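Local coordinates for protein bifunctional endomannanase/endoglucanase (PDB 3W0K) that probably cleaves beta-linked polysaccharides such as mannan and cellulose, as a glycoside hydrolase of family 5 built on a TIM barrel, at residues Phe6-Met11 against Asp29-Thr34; Arg46-Asn51 against Leu81-Ala86; Lys60-Ile65 against Trp115-Lys120; Leu67-Cys72 against Lys120-Val125. All coordinates share one frame; numbering follows the deposited sequence.

Contact 1. Residues Phe6-Met11 against Asp29-Thr34; sequences FNFQWM and DFLAET
The backbone oxygen of F30, just ahead of the L31 that packs on F6 and F8, takes two donors from T34. T34 OG1 bonds F30 O at 2.8 Å and sits above the carbonyl plane, 36° out of it. T34 N adds a weak bond to F30 O at 3.0 Å. These bonds close the last turn of helix 25-33, and T34 is the first residue to leave helical angles. L31, on the same turn, is the hub of the contact. Its CD1 lies 3.7 Å from F6 CD2, and L31 CG is equally near that atom. The leucine therefore meets the CD2-CE2 side of the F6 ring, at an oblique angle. Both methyls bridge the two rings. L31 CD1 is also 4.1 Å from F8 CZ, and L31 CD2 is 3.9 Å from F6 CD2. L31 CD2 comes to the edge of F8, near the ring plane, 4.1 Å from F8 CE2. Both phenylalanines keep CG beside the backbone N (chi1 -60° and -80°), which sets the two rings against the same leucine. W10 CZ2 lies over one face of F8, toward its rim. F293 meets F6 edge-to-face, and V39 touches both F8 and L31. Cutting L31 back to an alanine would probably open a gap between helix and strand, with the F6 ring and the F8 edge losing their shared partner. This is the first beta-alpha-beta unit of a TIM barrel, where apolar residues of the strand and of the chain just after it pack on the covering helix.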
# COMPACT_ATOMS: atom_id res chain seq x y z
N PHE A 6 -0.91 9.38 1.15
CA PHE A 6 -0.45 8.60 2.29
C PHE A 6 -1.39 7.45 2.63
O PHE A 6 -2.57 7.47 2.27
CB PHE A 6 -0.40 9.49 3.54
CG PHE A 6 0.52 10.67 3.42
CD1 PHE A 6 1.82 10.61 3.93
CD2 PHE A 6 0.10 11.83 2.79
CE1 PHE A 6 2.68 11.69 3.81
CE2 PHE A 6 0.96 12.93 2.67
CZ PHE A 6 2.25 12.85 3.18
N ASN A 7 -0.84 6.45 3.31
CA ASN A 7 -1.64 5.34 3.80
C ASN A 7 -2.03 5.75 5.22
O ASN A 7 -1.26 6.43 5.91
CB ASN A 7 -0.81 4.06 3.91
CG ASN A 7 -0.59 3.38 2.58
OD1 ASN A 7 -1.19 2.35 2.29
ND2 ASN A 7 0.35 3.90 1.79
N PHE A 8 -3.23 5.37 5.65
CA PHE A 8 -3.70 5.65 7.00
C PHE A 8 -4.12 4.32 7.61
O PHE A 8 -4.76 3.50 6.95
CB PHE A 8 -4.83 6.67 7.01
CG PHE A 8 -4.36 8.09 6.87
CD1 PHE A 8 -3.83 8.77 7.96
CD2 PHE A 8 -4.44 8.74 5.64
CE1 PHE A 8 -3.37 10.07 7.83
CE2 PHE A 8 -3.98 10.05 5.50
CZ PHE A 8 -3.44 10.72 6.60
N GLN A 9 -3.73 4.12 8.86
CA GLN A 9 -3.98 2.88 9.57
C GLN A 9 -5.18 2.87 10.52
O GLN A 9 -5.20 2.13 11.51
CB GLN A 9 -2.69 2.49 10.32
CG GLN A 9 -1.50 2.09 9.40
CD GLN A 9 -0.89 3.25 8.61
OE1 GLN A 9 -0.56 3.11 7.43
NE2 GLN A 9 -0.70 4.39 9.27
N TRP A 10 -6.22 3.62 10.16
CA TRP A 10 -7.43 3.73 10.98
C TRP A 10 -8.16 2.42 11.28
O TRP A 10 -8.78 2.29 12.33
CB TRP A 10 -8.41 4.73 10.34
CG TRP A 10 -7.79 6.06 10.03
CD1 TRP A 10 -6.79 6.69 10.71
CD2 TRP A 10 -8.15 6.93 8.95
NE1 TRP A 10 -6.50 7.90 10.12
CE2 TRP A 10 -7.32 8.07 9.04
CE3 TRP A 10 -9.09 6.86 7.91
CZ2 TRP A 10 -7.40 9.13 8.13
CZ3 TRP A 10 -9.17 7.91 7.01
CH2 TRP A 10 -8.33 9.03 7.12
N MET A 11 -8.08 1.46 10.37
CA MET A 11 -8.74 0.15 10.55
C MET A 11 -7.75 -0.92 10.08
O MET A 11 -8.13 -1.96 9.53
CB MET A 11 -10.03 0.10 9.71
CG MET A 11 -10.95 -1.06 10.05
SD MET A 11 -12.39 -1.20 8.96
CE MET A 11 -13.16 0.32 9.26
N ASP A 29 -7.06 17.37 6.13
CA ASP A 29 -7.01 18.80 5.80
C ASP A 29 -5.58 19.16 5.38
O ASP A 29 -5.38 19.95 4.46
CB ASP A 29 -7.41 19.66 7.01
CG ASP A 29 -8.92 19.74 7.21
OD1 ASP A 29 -9.69 19.43 6.27
OD2 ASP A 29 -9.34 20.15 8.31
N PHE A 30 -4.59 18.58 6.05
CA PHE A 30 -3.20 18.85 5.71
C PHE A 30 -2.91 18.36 4.29
O PHE A 30 -2.31 19.08 3.49
CB PHE A 30 -2.24 18.18 6.70
CG PHE A 30 -0.79 18.45 6.41
CD1 PHE A 30 -0.11 19.47 7.08
CD2 PHE A 30 -0.09 17.70 5.46
CE1 PHE A 30 1.23 19.73 6.81
CE2 PHE A 30 1.25 17.96 5.18
CZ PHE A 30 1.91 18.98 5.85
N LEU A 31 -3.35 17.15 3.97
CA LEU A 31 -3.14 16.60 2.63
C LEU A 31 -3.72 17.54 1.58
O LEU A 31 -3.04 17.91 0.62
CB LEU A 31 -3.79 15.22 2.49
CG LEU A 31 -2.92 14.00 2.78
CD1 LEU A 31 -2.49 13.98 4.24
CD2 LEU A 31 -3.72 12.74 2.45
N ALA A 32 -4.97 17.96 1.79
CA ALA A 32 -5.66 18.85 0.87
C ALA A 32 -4.95 20.19 0.74
O ALA A 32 -4.78 20.71 -0.37
CB ALA A 32 -7.10 19.06 1.32
N GLU A 33 -4.51 20.74 1.87
CA GLU A 33 -3.83 22.04 1.87
C GLU A 33 -2.43 22.02 1.25
O GLU A 33 -1.90 23.07 0.89
CB GLU A 33 -3.79 22.60 3.29
CG GLU A 33 -5.17 22.98 3.82
CD GLU A 33 -5.16 23.45 5.26
OE1 GLU A 33 -4.07 23.56 5.86
OE2 GLU A 33 -6.25 23.71 5.80
N THR A 34 -1.84 20.83 1.13
CA THR A 34 -0.51 20.72 0.54
C THR A 34 -0.50 20.04 -0.83
O THR A 34 0.56 19.65 -1.33
CB THR A 34 0.49 20.03 1.50
OG1 THR A 34 -0.02 18.76 1.91
CG2 THR A 34 0.73 20.90 2.73

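Contact 2. Residues Arg46-Asn51 against Leu81-Ala86; sequences RFWTRN and LNLHRA
R46 and R85 each bend at chi3 (-60° and -69°), and the bends bring the two arginine ends together. The contact joins the loop after strand 38-44 to the C-terminal end of strand 78-83 and the chain beyond it, at the end of a TIM barrel that carries the active site. R46 NE lies 3.5 Å from R85 CD. R85 NE sits over one face of the R46 guanidinium, 3.7 Å from R46 NH2. The two guanidinium planes are turned 50° from each other, and the side chains cross obliquely. The nearby acids probably offset the two like charges: R46 NH2 has a salt bridge to D44, and R85 NH1 has one to E97. R85 NH2 also bonds the backbone oxygen of R93, so its far end is well fixed. An alanine at R46 would remove the cover over the R85 CD-NE bond and would probably leave D44 without this partner for its charge. The second half of the contact is apolar. The W48 ring reaches across to the end of strand 78-83. There it meets L83, which F111 and W115 of helix 105-121 also touch. W48 and L83 cross at about a right angle. The methyl L83 CD2 lies in the plane of the indole, at its edge, 3.7 Å from W48 CH2 and 3.9 Å from W48 CZ2.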
# COMPACT_ATOMS: atom_id res chain seq x y z
N ARG A 46 -11.09 -8.76 10.09
CA ARG A 46 -11.56 -9.22 11.39
C ARG A 46 -12.35 -8.14 12.14
O ARG A 46 -13.04 -8.44 13.12
CB ARG A 46 -10.41 -9.74 12.25
CG ARG A 46 -9.78 -11.01 11.70
CD ARG A 46 -8.62 -11.44 12.57
NE ARG A 46 -7.60 -10.41 12.63
CZ ARG A 46 -6.58 -10.40 13.48
NH1 ARG A 46 -6.44 -11.39 14.36
NH2 ARG A 46 -5.70 -9.42 13.45
N PHE A 47 -12.25 -6.89 11.69
CA PHE A 47 -13.01 -5.82 12.31
C PHE A 47 -14.52 -6.04 12.11
O PHE A 47 -15.33 -5.55 12.90
CB PHE A 47 -12.63 -4.45 11.73
CG PHE A 47 -11.49 -3.78 12.46
CD1 PHE A 47 -11.70 -3.17 13.69
CD2 PHE A 47 -10.22 -3.72 11.89
CE1 PHE A 47 -10.66 -2.51 14.35
CE2 PHE A 47 -9.18 -3.07 12.54
CZ PHE A 47 -9.40 -2.46 13.77
N TRP A 48 -14.88 -6.80 11.08
CA TRP A 48 -16.29 -7.07 10.80
C TRP A 48 -16.59 -8.56 10.64
O TRP A 48 -17.72 -8.94 10.32
CB TRP A 48 -16.74 -6.31 9.54
CG TRP A 48 -16.07 -6.76 8.25
CD1 TRP A 48 -16.40 -7.85 7.50
CD2 TRP A 48 -14.99 -6.11 7.56
NE1 TRP A 48 -15.60 -7.91 6.38
CE2 TRP A 48 -14.73 -6.85 6.40
CE3 TRP A 48 -14.23 -4.96 7.82
CZ2 TRP A 48 -13.74 -6.49 5.48
CZ3 TRP A 48 -13.24 -4.60 6.91
CH2 TRP A 48 -13.01 -5.37 5.75
N THR A 49 -15.59 -9.40 10.87
CA THR A 49 -15.75 -10.84 10.73
C THR A 49 -15.28 -11.57 11.97
O THR A 49 -14.12 -11.44 12.37
CB THR A 49 -14.94 -11.37 9.53
OG1 THR A 49 -15.20 -10.57 8.37
CG2 THR A 49 -15.30 -12.83 9.23
N ARG A 50 -16.17 -12.36 12.56
CA ARG A 50 -15.82 -13.11 13.76
C ARG A 50 -15.55 -14.58 13.46
O ARG A 50 -16.29 -15.22 12.72
CB ARG A 50 -16.94 -13.00 14.80
CG ARG A 50 -16.61 -13.64 16.14
CD ARG A 50 -17.40 -13.01 17.28
NE ARG A 50 -17.06 -11.60 17.48
CZ ARG A 50 -15.95 -11.17 18.09
NH1 ARG A 50 -15.06 -12.03 18.56
NH2 ARG A 50 -15.74 -9.87 18.22
N ASN A 51 -14.43 -15.07 13.99
CA ASN A 51 -14.02 -16.46 13.85
C ASN A 51 -14.13 -17.06 12.44
O ASN A 51 -14.68 -18.16 12.25
CB ASN A 51 -14.77 -17.33 14.86
CG ASN A 51 -14.14 -18.70 15.05
OD1 ASN A 51 -12.91 -18.84 15.02
ND2 ASN A 51 -14.97 -19.71 15.25
N LEU A 81 -9.42 1.66 -1.09
CA LEU A 81 -9.73 0.68 -0.05
C LEU A 81 -8.97 -0.61 -0.32
O LEU A 81 -9.09 -1.18 -1.40
CB LEU A 81 -11.24 0.41 -0.01
CG LEU A 81 -11.72 -0.65 0.99
CD1 LEU A 81 -11.45 -0.20 2.42
CD2 LEU A 81 -13.22 -0.89 0.78
N ASN A 82 -8.22 -1.07 0.67
CA ASN A 82 -7.43 -2.29 0.53
C ASN A 82 -7.68 -3.31 1.63
O ASN A 82 -7.84 -2.95 2.79
CB ASN A 82 -5.93 -1.92 0.55
CG ASN A 82 -5.02 -3.13 0.76
OD1 ASN A 82 -4.41 -3.28 1.82
ND2 ASN A 82 -4.95 -4.00 -0.24
N LEU A 83 -7.75 -4.59 1.26
CA LEU A 83 -7.88 -5.63 2.27
C LEU A 83 -6.43 -6.00 2.59
O LEU A 83 -5.73 -6.58 1.76
CB LEU A 83 -8.63 -6.87 1.75
CG LEU A 83 -10.16 -6.77 1.62
CD1 LEU A 83 -10.72 -8.16 1.30
CD2 LEU A 83 -10.77 -6.25 2.91
N HIS A 84 -5.96 -5.56 3.75
CA HIS A 84 -4.59 -5.83 4.18
C HIS A 84 -4.52 -7.25 4.73
O HIS A 84 -3.59 -8.00 4.43
CB HIS A 84 -4.13 -4.83 5.23
CG HIS A 84 -2.66 -4.88 5.49
ND1 HIS A 84 -2.12 -5.65 6.49
CD2 HIS A 84 -1.62 -4.31 4.84
CE1 HIS A 84 -0.80 -5.56 6.45
NE2 HIS A 84 -0.48 -4.75 5.45
N ARG A 85 -5.46 -7.56 5.62
CA ARG A 85 -5.60 -8.91 6.14
C ARG A 85 -6.93 -9.28 5.50
O ARG A 85 -7.96 -8.62 5.73
CB ARG A 85 -5.70 -8.99 7.66
CG ARG A 85 -5.97 -10.43 8.14
CD ARG A 85 -5.87 -10.60 9.65
NE ARG A 85 -4.50 -10.45 10.13
CZ ARG A 85 -3.59 -11.41 10.15
NH1 ARG A 85 -3.88 -12.64 9.72
NH2 ARG A 85 -2.37 -11.15 10.61
N ALA A 86 -6.87 -10.23 4.58
CA ALA A 86 -8.04 -10.71 3.85
C ALA A 86 -8.32 -12.14 4.27
O ALA A 86 -7.49 -12.76 4.93
CB ALA A 86 -7.75 -10.66 2.34

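Contact 3. Residues Lys60-Ile65 against Trp115-Lys120; sequences KVFEYI and WELFAK
F62 and F118 form an edge-to-face pair at the centre of this contact. The edge of F118 points at one face of F62. The ring centroids of F62 and F118 are 4.9 Å apart, and the planes stand at 57°. F118 CE1 and CZ do the touching, each 3.7 Å from F62 CE2. F118 CE1 lies over the F62 face, offset toward the rim. I65 CD1 also meets F118 CE1, obliquely to that ring, at 3.6 Å. I65 can reach it because its chain is extended, with CD1 anti to CA (chi2 175°). L117 comes at F62 from another direction. Its CD1 sits at the edge of the F62 ring, near the plane, 4.1 Å from F62 CE1. F62 thus has F118 over a face and L117 at its rim, which should limit how far its ring can turn. A second shell holds these groups. W48 meets F62 edge-to-face, R121 packs on F62, and P57 touches L117. The backbone bond from A119 N to W115 O, at 2.9 Å, belongs to the helical turn that carries L117 and F118. Helices 62-74 and 105-121 meet here side by side on the outside of the barrel. Strand 78-83 lies beneath them, with L81 against F118 and M79 against I65, and helix 148-165 flanks the far side of 105-121.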
# COMPACT_ATOMS: atom_id res chain seq x y z
N LYS A 60 -22.55 -3.17 9.97
CA LYS A 60 -22.60 -1.92 10.72
C LYS A 60 -21.20 -1.30 10.73
O LYS A 60 -21.05 -0.08 10.69
CB LYS A 60 -23.06 -2.20 12.16
CG LYS A 60 -22.98 -1.02 13.13
CD LYS A 60 -24.02 0.05 12.83
CE LYS A 60 -23.97 1.17 13.85
NZ LYS A 60 -24.97 2.23 13.57
N VAL A 61 -20.18 -2.15 10.75
CA VAL A 61 -18.79 -1.71 10.76
C VAL A 61 -18.44 -0.95 9.48
O VAL A 61 -17.59 -0.05 9.51
CB VAL A 61 -17.83 -2.91 10.96
CG1 VAL A 61 -16.38 -2.45 10.97
CG2 VAL A 61 -18.15 -3.62 12.27
N PHE A 62 -19.11 -1.27 8.38
CA PHE A 62 -18.86 -0.61 7.10
C PHE A 62 -19.19 0.88 7.15
O PHE A 62 -18.80 1.64 6.25
CB PHE A 62 -19.65 -1.27 5.97
CG PHE A 62 -19.26 -2.70 5.69
CD1 PHE A 62 -20.11 -3.53 4.96
CD2 PHE A 62 -18.06 -3.23 6.16
CE1 PHE A 62 -19.77 -4.85 4.69
CE2 PHE A 62 -17.71 -4.55 5.89
CZ PHE A 62 -18.56 -5.36 5.16
N GLU A 63 -19.91 1.31 8.18
CA GLU A 63 -20.24 2.72 8.32
C GLU A 63 -18.97 3.54 8.51
O GLU A 63 -18.94 4.73 8.19
CB GLU A 63 -21.23 2.94 9.47
CG GLU A 63 -22.61 2.41 9.13
CD GLU A 63 -23.62 2.59 10.25
OE1 GLU A 63 -24.71 1.99 10.15
OE2 GLU A 63 -23.34 3.32 11.23
N TYR A 64 -17.92 2.90 9.03
CA TYR A 64 -16.64 3.57 9.21
C TYR A 64 -16.02 3.81 7.84
O TYR A 64 -15.46 4.88 7.58
CB TYR A 64 -15.69 2.74 10.06
CG TYR A 64 -15.87 2.94 11.54
CD1 TYR A 64 -15.25 4.01 12.20
CD2 TYR A 64 -16.64 2.06 12.29
CE1 TYR A 64 -15.39 4.19 13.57
CE2 TYR A 64 -16.78 2.23 13.67
CZ TYR A 64 -16.16 3.29 14.29
OH TYR A 64 -16.30 3.46 15.65
N ILE A 65 -16.12 2.82 6.96
CA ILE A 65 -15.58 2.94 5.61
C ILE A 65 -16.35 4.02 4.86
O ILE A 65 -15.76 4.82 4.13
CB ILE A 65 -15.60 1.58 4.87
CG1 ILE A 65 -14.76 0.56 5.65
CG2 ILE A 65 -15.03 1.74 3.46
CD1 ILE A 65 -14.79 -0.84 5.09
N TRP A 115 -15.43 -8.56 -1.48
CA TRP A 115 -15.32 -7.58 -2.55
C TRP A 115 -16.64 -7.30 -3.24
O TRP A 115 -16.88 -6.17 -3.67
CB TRP A 115 -14.21 -7.97 -3.53
CG TRP A 115 -12.86 -7.57 -3.01
CD1 TRP A 115 -11.78 -8.37 -2.77
CD2 TRP A 115 -12.46 -6.24 -2.61
NE1 TRP A 115 -10.74 -7.64 -2.25
CE2 TRP A 115 -11.14 -6.33 -2.14
CE3 TRP A 115 -13.11 -5.00 -2.60
CZ2 TRP A 115 -10.43 -5.21 -1.66
CZ3 TRP A 115 -12.41 -3.89 -2.13
CH2 TRP A 115 -11.09 -4.00 -1.66
N GLU A 116 -17.50 -8.31 -3.32
CA GLU A 116 -18.81 -8.10 -3.93
C GLU A 116 -19.64 -7.19 -3.02
O GLU A 116 -20.40 -6.36 -3.50
CB GLU A 116 -19.53 -9.43 -4.15
CG GLU A 116 -18.93 -10.26 -5.27
CD GLU A 116 -19.64 -11.60 -5.46
OE1 GLU A 116 -19.97 -12.25 -4.45
OE2 GLU A 116 -19.86 -11.99 -6.62
N LEU A 117 -19.46 -7.36 -1.71
CA LEU A 117 -20.16 -6.53 -0.73
C LEU A 117 -19.81 -5.06 -0.94
O LEU A 117 -20.69 -4.21 -1.02
CB LEU A 117 -19.78 -6.92 0.70
CG LEU A 117 -20.34 -8.21 1.29
CD1 LEU A 117 -19.72 -8.44 2.65
CD2 LEU A 117 -21.86 -8.13 1.39
N PHE A 118 -18.51 -4.77 -1.05
CA PHE A 118 -18.06 -3.40 -1.26
C PHE A 118 -18.46 -2.88 -2.63
O PHE A 118 -18.83 -1.71 -2.77
CB PHE A 118 -16.55 -3.29 -1.04
CG PHE A 118 -16.13 -3.51 0.39
CD1 PHE A 118 -16.82 -2.89 1.43
CD2 PHE A 118 -15.06 -4.35 0.69
CE1 PHE A 118 -16.44 -3.10 2.75
CE2 PHE A 118 -14.68 -4.57 2.01
CZ PHE A 118 -15.37 -3.94 3.05
N ALA A 119 -18.41 -3.74 -3.64
CA ALA A 119 -18.81 -3.34 -4.99
C ALA A 119 -20.27 -2.91 -4.99
O ALA A 119 -20.62 -1.88 -5.57
CB ALA A 119 -18.59 -4.48 -5.98
N LYS A 120 -21.11 -3.68 -4.31
CA LYS A 120 -22.53 -3.35 -4.23
C LYS A 120 -22.79 -2.11 -3.38
O LYS A 120 -23.55 -1.22 -3.78
CB LYS A 120 -23.33 -4.52 -3.64
CG LYS A 120 -23.51 -5.69 -4.58
CD LYS A 120 -24.50 -6.70 -4.01
CE LYS A 120 -23.91 -7.47 -2.84
NZ LYS A 120 -22.84 -8.40 -3.29

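Contact 4. Residues Leu67-Cys72 against Lys120-Val125; sequences LYLREC and KRYKGV
The ring of Y122 is met obliquely by L69 and has R121 CG over one face, offset toward the rim. L69 CD2 does the touching, 3.9 Å from Y122 CD1 and 4.0 Å from Y122 CE1. The two side chains run past each other in opposite directions. With chi1 at 175° the L69 branch points out from the helix toward Y122. The hydroxyl of Y122 bonds D66, and D66 also takes a salt bridge from R121. This fixes the far end of the ring. The same L69 methyl reaches V125 more loosely, with L69 CD2 4.3 Å from V125 CG2. Y122 and V125 are brought together by a type II beta turn, closed by the bond from V125 N to Y122 O at 3.0 Å. G124 takes the third position of the turn with positive phi, where glycine is the usual residue. L130 touches both Y122 and V125, and M79 touches L69. The contact packs helix 62-74 on the turn that follows helix 105-121, on the way to strand 130-133 of the TIM barrel.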
# COMPACT_ATOMS: atom_id res chain seq x y z
N LEU A 67 -17.69 6.61 6.17
CA LEU A 67 -17.21 7.86 6.74
C LEU A 67 -15.85 8.27 6.18
O LEU A 67 -15.63 9.44 5.87
CB LEU A 67 -17.15 7.76 8.27
CG LEU A 67 -16.81 9.04 9.04
CD1 LEU A 67 -17.74 10.17 8.63
CD2 LEU A 67 -16.91 8.77 10.53
N TYR A 68 -14.95 7.30 6.03
CA TYR A 68 -13.63 7.58 5.47
C TYR A 68 -13.82 8.13 4.05
O TYR A 68 -13.19 9.11 3.67
CB TYR A 68 -12.77 6.31 5.40
CG TYR A 68 -12.48 5.62 6.72
CD1 TYR A 68 -12.60 6.28 7.94
CD2 TYR A 68 -12.07 4.29 6.73
CE1 TYR A 68 -12.33 5.62 9.15
CE2 TYR A 68 -11.79 3.63 7.92
CZ TYR A 68 -11.92 4.29 9.12
OH TYR A 68 -11.64 3.62 10.29
N LEU A 69 -14.68 7.47 3.28
CA LEU A 69 -14.96 7.88 1.90
C LEU A 69 -15.54 9.29 1.84
O LEU A 69 -15.10 10.12 1.04
CB LEU A 69 -15.91 6.89 1.23
CG LEU A 69 -16.38 7.24 -0.19
CD1 LEU A 69 -15.20 7.31 -1.14
CD2 LEU A 69 -17.40 6.22 -0.67
N ARG A 70 -16.52 9.56 2.70
CA ARG A 70 -17.16 10.87 2.73
C ARG A 70 -16.16 11.98 3.04
O ARG A 70 -16.15 13.01 2.36
CB ARG A 70 -18.29 10.89 3.77
CG ARG A 70 -18.91 12.26 3.96
CD ARG A 70 -20.24 12.17 4.70
NE ARG A 70 -21.28 11.54 3.89
CZ ARG A 70 -21.85 12.11 2.82
NH1 ARG A 70 -21.48 13.32 2.44
NH2 ARG A 70 -22.78 11.45 2.14
N GLU A 71 -15.32 11.76 4.04
CA GLU A 71 -14.34 12.78 4.41
C GLU A 71 -13.25 12.96 3.35
O GLU A 71 -12.78 14.08 3.13
CB GLU A 71 -13.75 12.48 5.79
CG GLU A 71 -14.78 12.47 6.92
CD GLU A 71 -15.51 13.80 7.12
OE1 GLU A 71 -15.03 14.85 6.63
OE2 GLU A 71 -16.57 13.80 7.78
N CYS A 72 -12.85 11.88 2.68
CA CYS A 72 -11.85 11.98 1.63
C CYS A 72 -12.44 12.73 0.43
O CYS A 72 -11.84 13.68 -0.07
CB CYS A 72 -11.36 10.60 1.20
SG CYS A 72 -10.21 9.82 2.35
N LYS A 120 -21.11 -3.68 -4.31
CA LYS A 120 -22.53 -3.35 -4.23
C LYS A 120 -22.79 -2.11 -3.38
O LYS A 120 -23.55 -1.22 -3.78
CB LYS A 120 -23.33 -4.52 -3.64
CG LYS A 120 -23.51 -5.69 -4.58
CD LYS A 120 -24.50 -6.70 -4.01
CE LYS A 120 -23.91 -7.47 -2.84
NZ LYS A 120 -22.84 -8.40 -3.29
N ARG A 121 -22.12 -2.03 -2.24
CA ARG A 121 -22.30 -0.91 -1.33
C ARG A 121 -21.94 0.43 -1.96
O ARG A 121 -22.65 1.43 -1.77
CB ARG A 121 -21.47 -1.11 -0.05
CG ARG A 121 -21.85 -0.16 1.07
CD ARG A 121 -21.03 -0.43 2.32
NE ARG A 121 -21.44 0.42 3.43
CZ ARG A 121 -22.36 0.07 4.33
NH1 ARG A 121 -22.97 -1.11 4.25
NH2 ARG A 121 -22.66 0.90 5.32
N TYR A 122 -20.87 0.45 -2.73
CA TYR A 122 -20.41 1.69 -3.34
C TYR A 122 -20.69 1.85 -4.83
O TYR A 122 -20.13 2.74 -5.47
CB TYR A 122 -18.92 1.90 -3.03
CG TYR A 122 -18.64 1.88 -1.55
CD1 TYR A 122 -19.23 2.82 -0.70
CD2 TYR A 122 -17.82 0.90 -0.98
CE1 TYR A 122 -19.02 2.77 0.68
CE2 TYR A 122 -17.61 0.85 0.39
CZ TYR A 122 -18.22 1.79 1.22
OH TYR A 122 -18.03 1.73 2.58
N LYS A 123 -21.58 1.03 -5.38
CA LYS A 123 -21.91 1.14 -6.79
C LYS A 123 -22.45 2.54 -7.06
O LYS A 123 -23.35 3.00 -6.36
CB LYS A 123 -22.96 0.10 -7.21
CG LYS A 123 -23.28 0.15 -8.69
CD LYS A 123 -24.31 -0.87 -9.09
CE LYS A 123 -24.64 -0.74 -10.57
NZ LYS A 123 -25.66 -1.74 -11.00
N GLY A 124 -21.89 3.21 -8.05
CA GLY A 124 -22.33 4.56 -8.36
C GLY A 124 -21.28 5.59 -7.99
O GLY A 124 -21.26 6.68 -8.56
N VAL A 125 -20.44 5.27 -7.01
CA VAL A 125 -19.38 6.18 -6.61
C VAL A 125 -18.30 6.14 -7.69
O VAL A 125 -17.78 5.08 -8.03
CB VAL A 125 -18.77 5.82 -5.23
CG1 VAL A 125 -17.62 6.75 -4.90
CG2 VAL A 125 -19.84 5.91 -4.15

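Overall arrangement
The four contacts lie in the first half of the TIM barrel, on strands 4-7 and 78-83, the loop after 38-44, and the helices around them. Contact 1 closes before the others open along the chain, and those interleave. Contacts 3 and 4 share K120 and both join helices 62-74 and 105-121; their centres are about 9 Å apart. Contact 2 lies about 11 Å from contact 3, centre to centre, and touches it through W48 and F62. Contact 1 is about 21 Å from contacts 2 and 3 and about 16 Å from contact 4 by centres, yet W10 reaches Y68 and M11 reaches F47, W48, Y64, I65 and Y68. The set ties outer helices to the barrel wall and mouth.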